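Local coordinates for putative cell adhesion protein (Parabacteroides distasonis, PDB 3LIU), which probably serves as a fimbrillin-type subunit of the FimA/Mfa1 family, building surface pili that are thought to mediate adhesion, at residues E83-V88 against S129-V134; G49-D54 against K104-F109; W56-T61 against Q77-G82; L19-K24 against G167-V172. One frame throughout, in Å; residues are numbered along the deposited sequence.

Contact 1: residues E83-V88 against S129-V134; sequences EAHVVV and SKVLDV
Ala84 and Val134 exchange two backbone hydrogen bonds, Ala84 N to Val134 O at 2.8 Å and Val134 N to Ala84 O at 3.0 Å. The same reciprocal pattern recurs at Val86 and Leu132, where Leu132 N reaches Val86 O at 2.8 Å and lies in the carbonyl plane, whereas Val86 N meets Leu132 O tilted out of it. His85 and Asp133 form the non-hydrogen-bonded pair between them, and the CA of His85 makes a CA-H...O contact with Leu132 O. On the N-terminal side of Leu132, Ser129 continues the pairing through its OG and N: Ser129 OG accepts from Val88 N at 3.0 Å and donates to Lys130 O at 2.8 Å, while Ser129 N binds Val88 O. This is antiparallel pairing of strands 82-90 and 127-136 in the N-terminal, transthyretin-like beta domain of a fimbrillin. Without the hydroxyl, as with an alanine here, Val88 N would probably lose its acceptor and Lys130 O its donor. Among apolar contacts, Val86 CG2 meets Val134 CG2 at 4.0 Å, the two side chains at about a right angle, on the face shared with Ala84 and Leu132. On the face of His85 and Asp133, Asp133 is met by the end of Glu83, which reaches across with its chain extended and CG anti to N (chi1 -168°), bringing OE2 to 2.7 Å from Asp133 OD1 with the carboxylate planes 42° apart.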
loop_
_atom_site.group_PDB
_atom_site.type_symbol
_atom_site.label_atom_id
_atom_site.label_comp_id
_atom_site.label_asym_id
_atom_site.label_seq_id
_atom_site.Cartn_x
_atom_site.Cartn_y
_atom_site.Cartn_z
ATOM N N GLU A 83 26.733 -20.163 -0.322
ATOM C CA GLU A 83 26.064 -19.072 -0.978
ATOM C C GLU A 83 24.575 -19.211 -0.730
ATOM O O GLU A 83 24.049 -20.309 -0.773
ATOM C CB GLU A 83 26.358 -19.035 -2.479
ATOM C CG GLU A 83 25.888 -17.733 -3.121
ATOM C CD GLU A 83 26.364 -17.557 -4.564
ATOM O OE1 GLU A 83 27.136 -18.411 -5.076
ATOM O OE2 GLU A 83 25.955 -16.557 -5.178
ATOM N N ALA A 84 23.925 -18.084 -0.434
ATOM C CA ALA A 84 22.510 -18.065 -0.135
ATOM C C ALA A 84 21.836 -16.787 -0.590
ATOM O O ALA A 84 22.472 -15.728 -0.740
ATOM C CB ALA A 84 22.263 -18.298 1.369
ATOM N N HIS A 85 20.528 -16.906 -0.789
ATOM C CA HIS A 85 19.659 -15.791 -1.068
ATOM C C HIS A 85 18.852 -15.494 0.203
ATOM O O HIS A 85 18.291 -16.395 0.802
ATOM C CB HIS A 85 18.779 -16.097 -2.256
ATOM C CG HIS A 85 19.510 -16.104 -3.559
ATOM N ND1 HIS A 85 19.552 -17.206 -4.380
ATOM C CD2 HIS A 85 20.242 -15.147 -4.178
ATOM C CE1 HIS A 85 20.271 -16.928 -5.452
ATOM N NE2 HIS A 85 20.712 -15.689 -5.348
ATOM N N VAL A 86 18.873 -14.232 0.629
ATOM C CA VAL A 86 18.323 -13.795 1.911
ATOM C C VAL A 86 17.340 -12.676 1.656
ATOM O O VAL A 86 17.643 -11.759 0.917
ATOM C CB VAL A 86 19.440 -13.266 2.806
ATOM C CG1 VAL A 86 18.917 -12.772 4.126
ATOM C CG2 VAL A 86 20.512 -14.344 3.002
ATOM N N VAL A 87 16.172 -12.772 2.285
ATOM C CA VAL A 87 15.161 -11.729 2.233
ATOM C C VAL A 87 14.606 -11.496 3.649
ATOM O O VAL A 87 14.468 -12.422 4.450
ATOM C CB VAL A 87 14.047 -12.052 1.185
ATOM C CG1 VAL A 87 13.497 -13.483 1.358
ATOM C CG2 VAL A 87 12.911 -11.011 1.234
ATOM N N VAL A 88 14.310 -10.246 3.957
ATOM C CA VAL A 88 13.857 -9.867 5.261
ATOM C C VAL A 88 12.485 -9.255 5.112
ATOM O O VAL A 88 12.277 -8.380 4.261
ATOM C CB VAL A 88 14.813 -8.825 5.861
ATOM C CG1 VAL A 88 14.364 -8.387 7.272
ATOM C CG2 VAL A 88 16.220 -9.389 5.870
ATOM N N SER A 129 12.761 -6.251 2.310
ATOM C CA SER A 129 13.999 -5.976 1.600
ATOM C C SER A 129 13.952 -6.591 0.223
ATOM O O SER A 129 13.035 -7.324 -0.102
ATOM C CB SER A 129 15.162 -6.593 2.370
ATOM O OG SER A 129 15.231 -8.012 2.199
ATOM N N LYS A 130 14.957 -6.294 -0.579
ATOM C CA LYS A 130 15.169 -7.025 -1.832
ATOM C C LYS A 130 15.777 -8.352 -1.504
ATOM O O LYS A 130 16.136 -8.599 -0.343
ATOM C CB LYS A 130 16.103 -6.253 -2.738
ATOM C CG LYS A 130 17.595 -6.254 -2.326
ATOM C CD LYS A 130 18.440 -5.567 -3.416
ATOM C CE LYS A 130 19.827 -5.113 -2.942
ATOM N NZ LYS A 130 20.656 -4.871 -4.169
ATOM N N VAL A 131 15.955 -9.199 -2.517
ATOM C CA VAL A 131 16.648 -10.453 -2.313
ATOM C C VAL A 131 18.158 -10.222 -2.355
ATOM O O VAL A 131 18.647 -9.670 -3.324
ATOM C CB VAL A 131 16.237 -11.522 -3.367
ATOM C CG1 VAL A 131 17.045 -12.791 -3.198
ATOM C CG2 VAL A 131 14.737 -11.851 -3.252
ATOM N N LEU A 132 18.859 -10.616 -1.291
ATOM C CA LEU A 132 20.313 -10.434 -1.154
ATOM C C LEU A 132 21.029 -11.695 -1.569
ATOM O O LEU A 132 20.527 -12.800 -1.361
ATOM C CB LEU A 132 20.692 -10.111 0.314
ATOM C CG LEU A 132 19.877 -8.987 0.976
ATOM C CD1 LEU A 132 20.242 -8.756 2.448
ATOM C CD2 LEU A 132 20.094 -7.727 0.208
ATOM N N ASP A 133 22.190 -11.546 -2.179
ATOM C CA ASP A 133 23.046 -12.686 -2.468
ATOM C C ASP A 133 24.332 -12.600 -1.642
ATOM O O ASP A 133 25.096 -11.678 -1.822
ATOM C CB ASP A 133 23.367 -12.727 -3.974
ATOM C CG ASP A 133 24.308 -13.873 -4.336
ATOM O OD1 ASP A 133 24.015 -15.034 -3.965
ATOM O OD2 ASP A 133 25.336 -13.612 -4.986
ATOM N N VAL A 134 24.586 -13.567 -0.782
ATOM C CA VAL A 134 25.748 -13.562 0.089
ATOM C C VAL A 134 26.401 -14.942 0.167
ATOM O O VAL A 134 25.772 -15.971 -0.123
ATOM C CB VAL A 134 25.370 -13.119 1.525
ATOM C CG1 VAL A 134 24.784 -11.711 1.504
ATOM C CG2 VAL A 134 24.420 -14.126 2.188
#

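Contact 2: residues G49-D54 against K104-F109; sequences GVFGVD and KDITDF
Phe51 lays one ring face against the start of the helix at 106-109, with Asp105 C 3.5 Å above the ring plane and Ile106 N over the same face, both offset toward the rim. Its CE1 comes within 3.4 Å of Asp105 N. Ile106 CD1 touches Phe51 CD2 at 3.6 Å. Phe109 CD2 lies at the ring's edge, near its plane, 3.7 Å from Phe51 CZ, and the phenyl planes are inclined at 70°. Two residues earlier on strand 45-52, Gly49 CA lies 3.9 Å from Phe109 CE2, and a beta carbon there would run into the ring.

Further out, Asp105 is the N-cap of the helix: Asp108 N donates to its OD2 at 3.0 Å from above the carboxylate plane. With CG anti to the backbone N (chi1 -178°), Phe109 directs its ring at the sheet, where Val87 and Val89 of strand 82-90 and Ile59 of strand 57-66 also touch it. Ile106 bears on Val87 and Val131, so the helix covers several strands of the N-terminal domain. Aromatic and aliphatic side chains, with one ring face on the peptide backbone, make the contact, which implies that shape and burial hold it, while the polar capping bond acts within the helix segment.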
loop_
_atom_site.group_PDB
_atom_site.type_symbol
_atom_site.label_atom_id
_atom_site.label_comp_id
_atom_site.label_asym_id
_atom_site.label_seq_id
_atom_site.Cartn_x
_atom_site.Cartn_y
_atom_site.Cartn_z
ATOM N N GLY A 49 14.395 -15.111 5.682
ATOM C CA GLY A 49 14.449 -16.362 4.933
ATOM C C GLY A 49 15.826 -16.475 4.334
ATOM O O GLY A 49 16.260 -15.561 3.585
ATOM N N VAL A 50 16.517 -17.567 4.654
ATOM C CA VAL A 50 17.859 -17.832 4.083
ATOM C C VAL A 50 17.778 -19.098 3.213
ATOM O O VAL A 50 17.474 -20.172 3.729
ATOM C CB VAL A 50 18.874 -18.093 5.227
ATOM C CG1 VAL A 50 20.311 -18.200 4.680
ATOM C CG2 VAL A 50 18.796 -16.993 6.268
ATOM N N PHE A 51 18.057 -18.983 1.920
ATOM C CA PHE A 51 17.873 -20.100 0.980
ATOM C C PHE A 51 19.192 -20.408 0.261
ATOM O O PHE A 51 19.696 -19.630 -0.568
ATOM C CB PHE A 51 16.726 -19.785 -0.011
ATOM C CG PHE A 51 15.379 -19.605 0.653
ATOM C CD1 PHE A 51 14.530 -20.677 0.866
ATOM C CD2 PHE A 51 14.974 -18.360 1.083
ATOM C CE1 PHE A 51 13.279 -20.491 1.480
ATOM C CE2 PHE A 51 13.769 -18.171 1.692
ATOM C CZ PHE A 51 12.907 -19.235 1.894
ATOM N N GLY A 52 19.777 -21.540 0.606
ATOM C CA GLY A 52 21.069 -21.902 0.037
ATOM C C GLY A 52 20.903 -22.221 -1.432
ATOM O O GLY A 52 19.850 -22.661 -1.849
ATOM N N VAL A 53 21.937 -21.997 -2.228
ATOM C CA VAL A 53 21.805 -22.243 -3.663
ATOM C C VAL A 53 21.607 -23.734 -3.955
ATOM O O VAL A 53 21.049 -24.059 -4.961
ATOM C CB VAL A 53 23.017 -21.718 -4.463
ATOM C CG1 VAL A 53 23.024 -20.205 -4.436
ATOM C CG2 VAL A 53 24.296 -22.301 -3.929
ATOM N N ASP A 54 22.051 -24.614 -3.064
ATOM C CA ASP A 54 21.899 -26.068 -3.212
ATOM C C ASP A 54 20.633 -26.649 -2.588
ATOM O O ASP A 54 20.556 -27.875 -2.413
ATOM C CB ASP A 54 23.080 -26.764 -2.535
ATOM C CG ASP A 54 23.225 -26.347 -1.087
ATOM O OD1 ASP A 54 23.211 -25.120 -0.841
ATOM O OD2 ASP A 54 23.348 -27.212 -0.205
ATOM N N LYS A 104 9.937 -23.340 0.717
ATOM C CA LYS A 104 11.024 -24.241 0.374
ATOM C C LYS A 104 12.036 -23.635 -0.588
ATOM O O LYS A 104 13.019 -24.273 -0.939
ATOM C CB LYS A 104 10.455 -25.536 -0.197
ATOM C CG LYS A 104 9.734 -26.350 0.837
ATOM C CD LYS A 104 10.661 -26.704 2.011
ATOM C CE LYS A 104 9.936 -27.561 3.052
ATOM N NZ LYS A 104 10.467 -27.285 4.411
ATOM N N ASP A 105 11.808 -22.396 -0.971
ATOM C CA ASP A 105 12.592 -21.723 -1.980
ATOM C C ASP A 105 12.202 -20.255 -1.943
ATOM O O ASP A 105 11.114 -19.886 -1.456
ATOM C CB ASP A 105 12.287 -22.266 -3.371
ATOM C CG ASP A 105 10.811 -22.140 -3.720
ATOM O OD1 ASP A 105 10.019 -22.957 -3.194
ATOM O OD2 ASP A 105 10.440 -21.218 -4.475
ATOM N N ILE A 106 13.066 -19.436 -2.532
ATOM C CA ILE A 106 12.947 -17.998 -2.439
ATOM C C ILE A 106 11.679 -17.505 -3.137
ATOM O O ILE A 106 10.986 -16.601 -2.630
ATOM C CB ILE A 106 14.267 -17.331 -2.979
ATOM C CG1 ILE A 106 14.328 -15.846 -2.615
ATOM C CG2 ILE A 106 14.430 -17.552 -4.449
ATOM C CD1 ILE A 106 14.904 -15.608 -1.265
ATOM N N THR A 107 11.325 -18.116 -4.266
ATOM C CA THR A 107 10.124 -17.653 -4.984
ATOM C C THR A 107 8.846 -17.844 -4.177
ATOM O O THR A 107 8.075 -16.901 -4.090
ATOM C CB THR A 107 9.932 -18.332 -6.310
ATOM O OG1 THR A 107 11.109 -18.129 -7.077
ATOM C CG2 THR A 107 8.714 -17.759 -7.077
ATOM N N ASP A 108 8.608 -19.045 -3.621
ATOM C CA ASP A 108 7.422 -19.256 -2.753
ATOM C C ASP A 108 7.441 -18.303 -1.557
ATOM O O ASP A 108 6.398 -17.810 -1.153
ATOM C CB ASP A 108 7.282 -20.713 -2.268
ATOM C CG ASP A 108 6.908 -21.666 -3.417
ATOM O OD1 ASP A 108 5.911 -21.351 -4.048
ATOM O OD2 ASP A 108 7.589 -22.693 -3.706
ATOM N N PHE A 109 8.633 -18.006 -1.032
ATOM C CA PHE A 109 8.729 -17.100 0.117
ATOM C C PHE A 109 8.173 -15.723 -0.295
ATOM O O PHE A 109 7.221 -15.241 0.288
ATOM C CB PHE A 109 10.176 -17.056 0.640
ATOM C CG PHE A 109 10.382 -16.179 1.848
ATOM C CD1 PHE A 109 10.552 -14.809 1.712
ATOM C CD2 PHE A 109 10.483 -16.732 3.098
ATOM C CE1 PHE A 109 10.734 -13.987 2.833
ATOM C CE2 PHE A 109 10.685 -15.952 4.203
ATOM C CZ PHE A 109 10.803 -14.560 4.068
#

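Contact 3: residues W56-T61 against Q77-G82; sequences WSVIYT and QEVYAG
Tyr80 and Trp56 meet in an offset edge-to-face arrangement: the edge of the phenol is turned toward the face of the indole, with the planes at 72°. The centroids of the Trp56 five-membered ring and the Tyr80 ring are 5.3 Å apart, and Tyr80 CD2 approaches Trp56 CE3 to 3.5 Å. Tyr80 CB rests over the face of the six-membered ring of Trp56, 3.8 Å from its centroid, in a CH-pi contact. The indole is brought toward strand 71-80 because Trp56 CG sits between the backbone N and the carbonyl carbon (chi1 60°), and its CZ2 then lies 3.3 Å from Tyr80 O. Were the indole cut back to an alanine, Tyr80 would probably lose the face it leans on and its ring could turn more freely.

The two segments belong to a beta hairpin, strands 57-66 and 71-80, of the fimbrillin N-terminal domain. Over the part described here their axes are at closest 7.3 Å apart and the contact is made by side chains; the backbones have turned to other strands, Val58 and Tyr60 bonding to strand 45-52 and Gln77 and Val79 to strand 16-24.

Val58 fills the middle, its CG2 4.0 Å from Tyr80 CE2 and its CG1 4.2 Å from Val79 CG1, crossing both partners at about a right angle. Nearer the hairpin turn, Gln77 runs past the Tyr60 ring, CG over its centre in a CH-pi contact 3.5 Å from the centroid, the amide plane 18° from the ring plane. A bend at chi2 folds the chain over the phenol, while Gln77 OE1 is hydrogen-bonded by Lys62 NZ.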
loop_
_atom_site.group_PDB
_atom_site.type_symbol
_atom_site.label_atom_id
_atom_site.label_comp_id
_atom_site.label_asym_id
_atom_site.label_seq_id
_atom_site.Cartn_x
_atom_site.Cartn_y
_atom_site.Cartn_z
ATOM N N TRP A 56 19.040 -26.061 0.625
ATOM C CA TRP A 56 18.696 -25.965 2.052
ATOM C C TRP A 56 17.984 -24.630 2.311
ATOM O O TRP A 56 18.118 -23.674 1.530
ATOM C CB TRP A 56 19.918 -26.116 2.953
ATOM C CG TRP A 56 21.051 -25.085 2.764
ATOM C CD1 TRP A 56 22.186 -25.244 2.014
ATOM C CD2 TRP A 56 21.168 -23.781 3.378
ATOM N NE1 TRP A 56 22.986 -24.119 2.104
ATOM C CE2 TRP A 56 22.393 -23.219 2.947
ATOM C CE3 TRP A 56 20.358 -23.040 4.244
ATOM C CZ2 TRP A 56 22.816 -21.952 3.340
ATOM C CZ3 TRP A 56 20.783 -21.775 4.639
ATOM C CH2 TRP A 56 22.002 -21.247 4.184
ATOM N N SER A 57 17.199 -24.569 3.385
ATOM C CA SER A 57 16.606 -23.310 3.796
ATOM C C SER A 57 16.536 -23.199 5.305
ATOM O O SER A 57 16.402 -24.213 6.002
ATOM C CB SER A 57 15.230 -23.163 3.175
ATOM O OG SER A 57 14.296 -24.150 3.627
ATOM N N VAL A 58 16.661 -21.967 5.797
ATOM C CA VAL A 58 16.420 -21.640 7.186
ATOM C C VAL A 58 15.601 -20.370 7.225
ATOM O O VAL A 58 16.024 -19.329 6.680
ATOM C CB VAL A 58 17.727 -21.420 7.966
ATOM C CG1 VAL A 58 17.438 -21.211 9.431
ATOM C CG2 VAL A 58 18.648 -22.643 7.821
ATOM N N ILE A 59 14.429 -20.442 7.848
ATOM C CA ILE A 59 13.542 -19.272 8.011
ATOM C C ILE A 59 13.170 -19.113 9.465
ATOM O O ILE A 59 12.841 -20.097 10.118
ATOM C CB ILE A 59 12.224 -19.412 7.224
ATOM C CG1 ILE A 59 12.511 -19.666 5.727
ATOM C CG2 ILE A 59 11.323 -18.143 7.430
ATOM C CD1 ILE A 59 12.120 -20.997 5.219
ATOM N N TYR A 60 13.228 -17.887 9.977
ATOM C CA TYR A 60 12.942 -17.627 11.376
ATOM C C TYR A 60 12.395 -16.240 11.580
ATOM O O TYR A 60 12.608 -15.343 10.755
ATOM C CB TYR A 60 14.193 -17.790 12.238
ATOM C CG TYR A 60 15.353 -16.946 11.786
ATOM C CD1 TYR A 60 16.141 -17.349 10.720
ATOM C CD2 TYR A 60 15.684 -15.758 12.430
ATOM C CE1 TYR A 60 17.243 -16.590 10.299
ATOM C CE2 TYR A 60 16.789 -14.986 12.003
ATOM C CZ TYR A 60 17.538 -15.419 10.919
ATOM O OH TYR A 60 18.612 -14.715 10.461
ATOM N N THR A 61 11.730 -16.051 12.713
ATOM C CA THR A 61 11.158 -14.748 13.093
ATOM C C THR A 61 11.564 -14.416 14.522
ATOM O O THR A 61 11.461 -15.260 15.413
ATOM C CB THR A 61 9.616 -14.701 12.978
ATOM O OG1 THR A 61 9.220 -14.902 11.621
ATOM C CG2 THR A 61 9.048 -13.291 13.421
ATOM N N GLN A 77 21.501 -16.309 14.592
ATOM C CA GLN A 77 20.685 -17.476 14.350
ATOM C C GLN A 77 21.547 -18.494 13.655
ATOM O O GLN A 77 22.342 -18.134 12.803
ATOM C CB GLN A 77 19.529 -17.102 13.444
ATOM C CG GLN A 77 18.737 -18.272 12.898
ATOM C CD GLN A 77 17.849 -18.896 13.935
ATOM O OE1 GLN A 77 17.486 -18.260 14.935
ATOM N NE2 GLN A 77 17.488 -20.156 13.703
ATOM N N GLU A 78 21.395 -19.766 14.000
ATOM C CA GLU A 78 22.127 -20.803 13.284
ATOM C C GLU A 78 21.568 -21.001 11.868
ATOM O O GLU A 78 20.365 -21.032 11.678
ATOM C CB GLU A 78 22.112 -22.134 14.039
ATOM C CG GLU A 78 23.255 -23.049 13.620
ATOM C CD GLU A 78 22.973 -24.487 13.981
ATOM O OE1 GLU A 78 22.959 -24.794 15.190
ATOM O OE2 GLU A 78 22.744 -25.305 13.057
ATOM N N VAL A 79 22.472 -21.149 10.908
ATOM C CA VAL A 79 22.148 -21.337 9.494
ATOM C C VAL A 79 23.235 -22.284 8.950
ATOM O O VAL A 79 24.013 -22.829 9.733
ATOM C CB VAL A 79 22.108 -19.965 8.725
ATOM C CG1 VAL A 79 21.009 -19.051 9.277
ATOM C CG2 VAL A 79 23.428 -19.235 8.782
ATOM N N TYR A 80 23.272 -22.526 7.645
ATOM C CA TYR A 80 24.362 -23.323 7.036
ATOM C C TYR A 80 25.333 -22.465 6.236
ATOM O O TYR A 80 24.991 -21.346 5.806
ATOM C CB TYR A 80 23.797 -24.443 6.147
ATOM C CG TYR A 80 22.826 -25.373 6.883
ATOM C CD1 TYR A 80 23.300 -26.351 7.753
ATOM C CD2 TYR A 80 21.447 -25.263 6.704
ATOM C CE1 TYR A 80 22.431 -27.205 8.429
ATOM C CE2 TYR A 80 20.564 -26.116 7.379
ATOM C CZ TYR A 80 21.068 -27.084 8.241
ATOM O OH TYR A 80 20.213 -27.928 8.920
ATOM N N ALA A 81 26.556 -22.975 6.049
ATOM C CA ALA A 81 27.540 -22.256 5.255
ATOM C C ALA A 81 27.227 -22.383 3.761
ATOM O O ALA A 81 26.593 -23.330 3.328
ATOM C CB ALA A 81 28.938 -22.732 5.547
ATOM N N GLY A 82 27.700 -21.418 2.976
ATOM C CA GLY A 82 27.510 -21.447 1.527
ATOM C C GLY A 82 26.834 -20.213 1.005
ATOM O O GLY A 82 26.441 -19.293 1.772
#

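Contact 4: residues L19-K24 against G167-V172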
loop_
_atom_site.group_PDB
_atom_site.type_symbol
_atom_site.label_atom_id
_atom_site.label_comp_id
_atom_site.label_asym_id
_atom_site.label_seq_id
_atom_site.Cartn_x
_atom_site.Cartn_y
_atom_site.Cartn_z
ATOM N N LEU A 19 24.258 -16.301 11.750
ATOM C CA LEU A 19 23.897 -15.131 10.969
ATOM C C LEU A 19 23.260 -14.135 11.911
ATOM O O LEU A 19 22.352 -14.498 12.672
ATOM C CB LEU A 19 22.901 -15.496 9.866
ATOM C CG LEU A 19 22.472 -14.325 8.980
ATOM C CD1 LEU A 19 23.709 -13.707 8.259
ATOM C CD2 LEU A 19 21.430 -14.768 7.983
ATOM N N ALA A 20 23.755 -12.899 11.881
ATOM C CA ALA A 20 23.084 -11.758 12.499
ATOM C C ALA A 20 22.909 -10.698 11.424
ATOM O O ALA A 20 23.741 -10.554 10.515
ATOM C CB ALA A 20 23.861 -11.214 13.683
ATOM N N LEU A 21 21.829 -9.953 11.526
ATOM C CA LEU A 21 21.408 -9.089 10.415
ATOM C C LEU A 21 20.923 -7.757 10.977
ATOM O O LEU A 21 20.235 -7.752 11.967
ATOM C CB LEU A 21 20.339 -9.818 9.571
ATOM C CG LEU A 21 19.880 -9.176 8.262
ATOM C CD1 LEU A 21 19.519 -10.238 7.226
ATOM C CD2 LEU A 21 18.727 -8.191 8.481
ATOM N N ALA A 22 21.339 -6.633 10.382
ATOM C CA ALA A 22 20.894 -5.309 10.807
ATOM C C ALA A 22 20.099 -4.614 9.695
ATOM O O ALA A 22 20.511 -4.652 8.508
ATOM C CB ALA A 22 22.072 -4.486 11.243
ATOM N N ILE A 23 18.940 -4.032 10.047
ATOM C CA ILE A 23 18.122 -3.265 9.054
ATOM C C ILE A 23 18.120 -1.762 9.327
ATOM O O ILE A 23 18.273 -1.309 10.488
ATOM C CB ILE A 23 16.661 -3.797 8.959
ATOM C CG1 ILE A 23 15.881 -3.516 10.255
ATOM C CG2 ILE A 23 16.682 -5.331 8.673
ATOM C CD1 ILE A 23 15.229 -2.128 10.362
ATOM N N LYS A 24 17.981 -0.983 8.264
ATOM C CA LYS A 24 17.904 0.464 8.391
ATOM C C LYS A 24 16.513 0.854 8.864
ATOM O O LYS A 24 15.522 0.347 8.345
ATOM C CB LYS A 24 18.186 1.131 7.056
ATOM C CG LYS A 24 18.379 2.632 7.135
ATOM C CD LYS A 24 18.185 3.277 5.739
ATOM C CE LYS A 24 19.377 3.015 4.828
ATOM N NZ LYS A 24 19.043 3.175 3.381
ATOM N N GLY A 167 26.044 -1.349 4.396
ATOM C CA GLY A 167 25.296 -0.683 5.441
ATOM C C GLY A 167 24.056 -1.476 5.823
ATOM O O GLY A 167 23.816 -2.540 5.293
ATOM N N PRO A 168 23.272 -0.960 6.774
ATOM C CA PRO A 168 22.076 -1.686 7.210
ATOM C C PRO A 168 21.076 -1.959 6.060
ATOM O O PRO A 168 20.979 -1.176 5.114
ATOM C CB PRO A 168 21.483 -0.794 8.313
ATOM C CG PRO A 168 22.209 0.485 8.272
ATOM C CD PRO A 168 23.504 0.278 7.543
ATOM N N VAL A 169 20.382 -3.093 6.128
ATOM C CA VAL A 169 19.500 -3.502 5.024
ATOM C C VAL A 169 18.267 -2.612 4.978
ATOM O O VAL A 169 17.550 -2.506 5.973
ATOM C CB VAL A 169 19.057 -4.953 5.126
ATOM C CG1 VAL A 169 18.290 -5.379 3.831
ATOM C CG2 VAL A 169 20.285 -5.818 5.388
ATOM N N PRO A 170 18.047 -1.919 3.840
ATOM C CA PRO A 170 16.828 -1.096 3.720
ATOM C C PRO A 170 15.593 -1.956 3.538
ATOM O O PRO A 170 15.668 -3.048 2.959
ATOM C CB PRO A 170 17.070 -0.222 2.465
ATOM C CG PRO A 170 18.225 -0.763 1.783
ATOM C CD PRO A 170 18.862 -1.882 2.617
ATOM N N LEU A 171 14.488 -1.490 4.099
ATOM C CA LEU A 171 13.186 -2.138 3.951
ATOM C C LEU A 171 12.270 -1.174 3.238
ATOM O O LEU A 171 12.382 0.022 3.447
ATOM C CB LEU A 171 12.603 -2.542 5.302
ATOM C CG LEU A 171 13.424 -3.468 6.202
ATOM C CD1 LEU A 171 12.642 -3.743 7.514
ATOM C CD2 LEU A 171 13.876 -4.746 5.480
ATOM N N VAL A 172 11.392 -1.696 2.379
ATOM C CA VAL A 172 10.402 -0.902 1.692
ATOM C C VAL A 172 9.010 -1.377 2.038
ATOM O O VAL A 172 8.726 -2.562 1.957
ATOM C CB VAL A 172 10.597 -0.934 0.167
ATOM C CG1 VAL A 172 9.509 -0.058 -0.526
ATOM C CG2 VAL A 172 11.985 -0.459 -0.178
HETATM O O HOH W 1 14.581 0.788 5.992
#
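Val169 uses both its backbone N and O to join strand 16-24. Its N donates to Ala22 O at 2.8 Å, nearly straight at 175°, with the donor tilted modestly from the carbonyl plane. In return Val169 O accepts from Lys24 N at 2.8 Å, this donor standing well above the carbonyl plane. The same oxygen also receives a CA-H...O contact from Ile23 CA at 3.2 Å, so two groups of the strand converge on it. Both bonds flank Ile23, which forms a single beta bridge with Val169. The segment 167-172 is otherwise irregular and leads into strand 172-185; it touches the end of strand 16-24 of the fimbrillin N-terminal domain at a steep angle, the end-to-end directions 70° apart. Where direct pairing stops, a water bridges the next step, donating to Lys24 O at 2.6 Å and accepting from Leu171 N at 3.0 Å.

Mostly apolar side chains surround these bonds. Pro168 CB packs 3.5 Å from Lys24 N, and Ile23 CD1 meets Leu171 CD1 at 4.2 Å. Val169 CG2, anti to its carbonyl carbon, comes to 3.3 Å from Ala22 O and touches Leu21 CD2, while Lys24, bent at chi3, brings its NZ near Pro170 CB, the two side chains crossing at a slant.

Overall arrangement
From the N terminus, strand 16-24 comes first, and contact 4 closes the longest loop by bringing 167-172 back to it; the other three contacts all fall within that span. Contact 2 opens next, on strand 45-52, and closes on the helix at 106-109. Contact 3, the hairpin 57-66/71-80, is complete within it. Contact 1 begins on strand 82-90 before contact 2 has closed and ends at 129-134, so contacts 1 and 2 cross. They meet through backbone bonds between strands 45-52 and 82-90, while strand 71-80 of contact 3 pairs with strand 16-24 of contact 4. Together they tie strands, helix and late loop of the N-terminal domain.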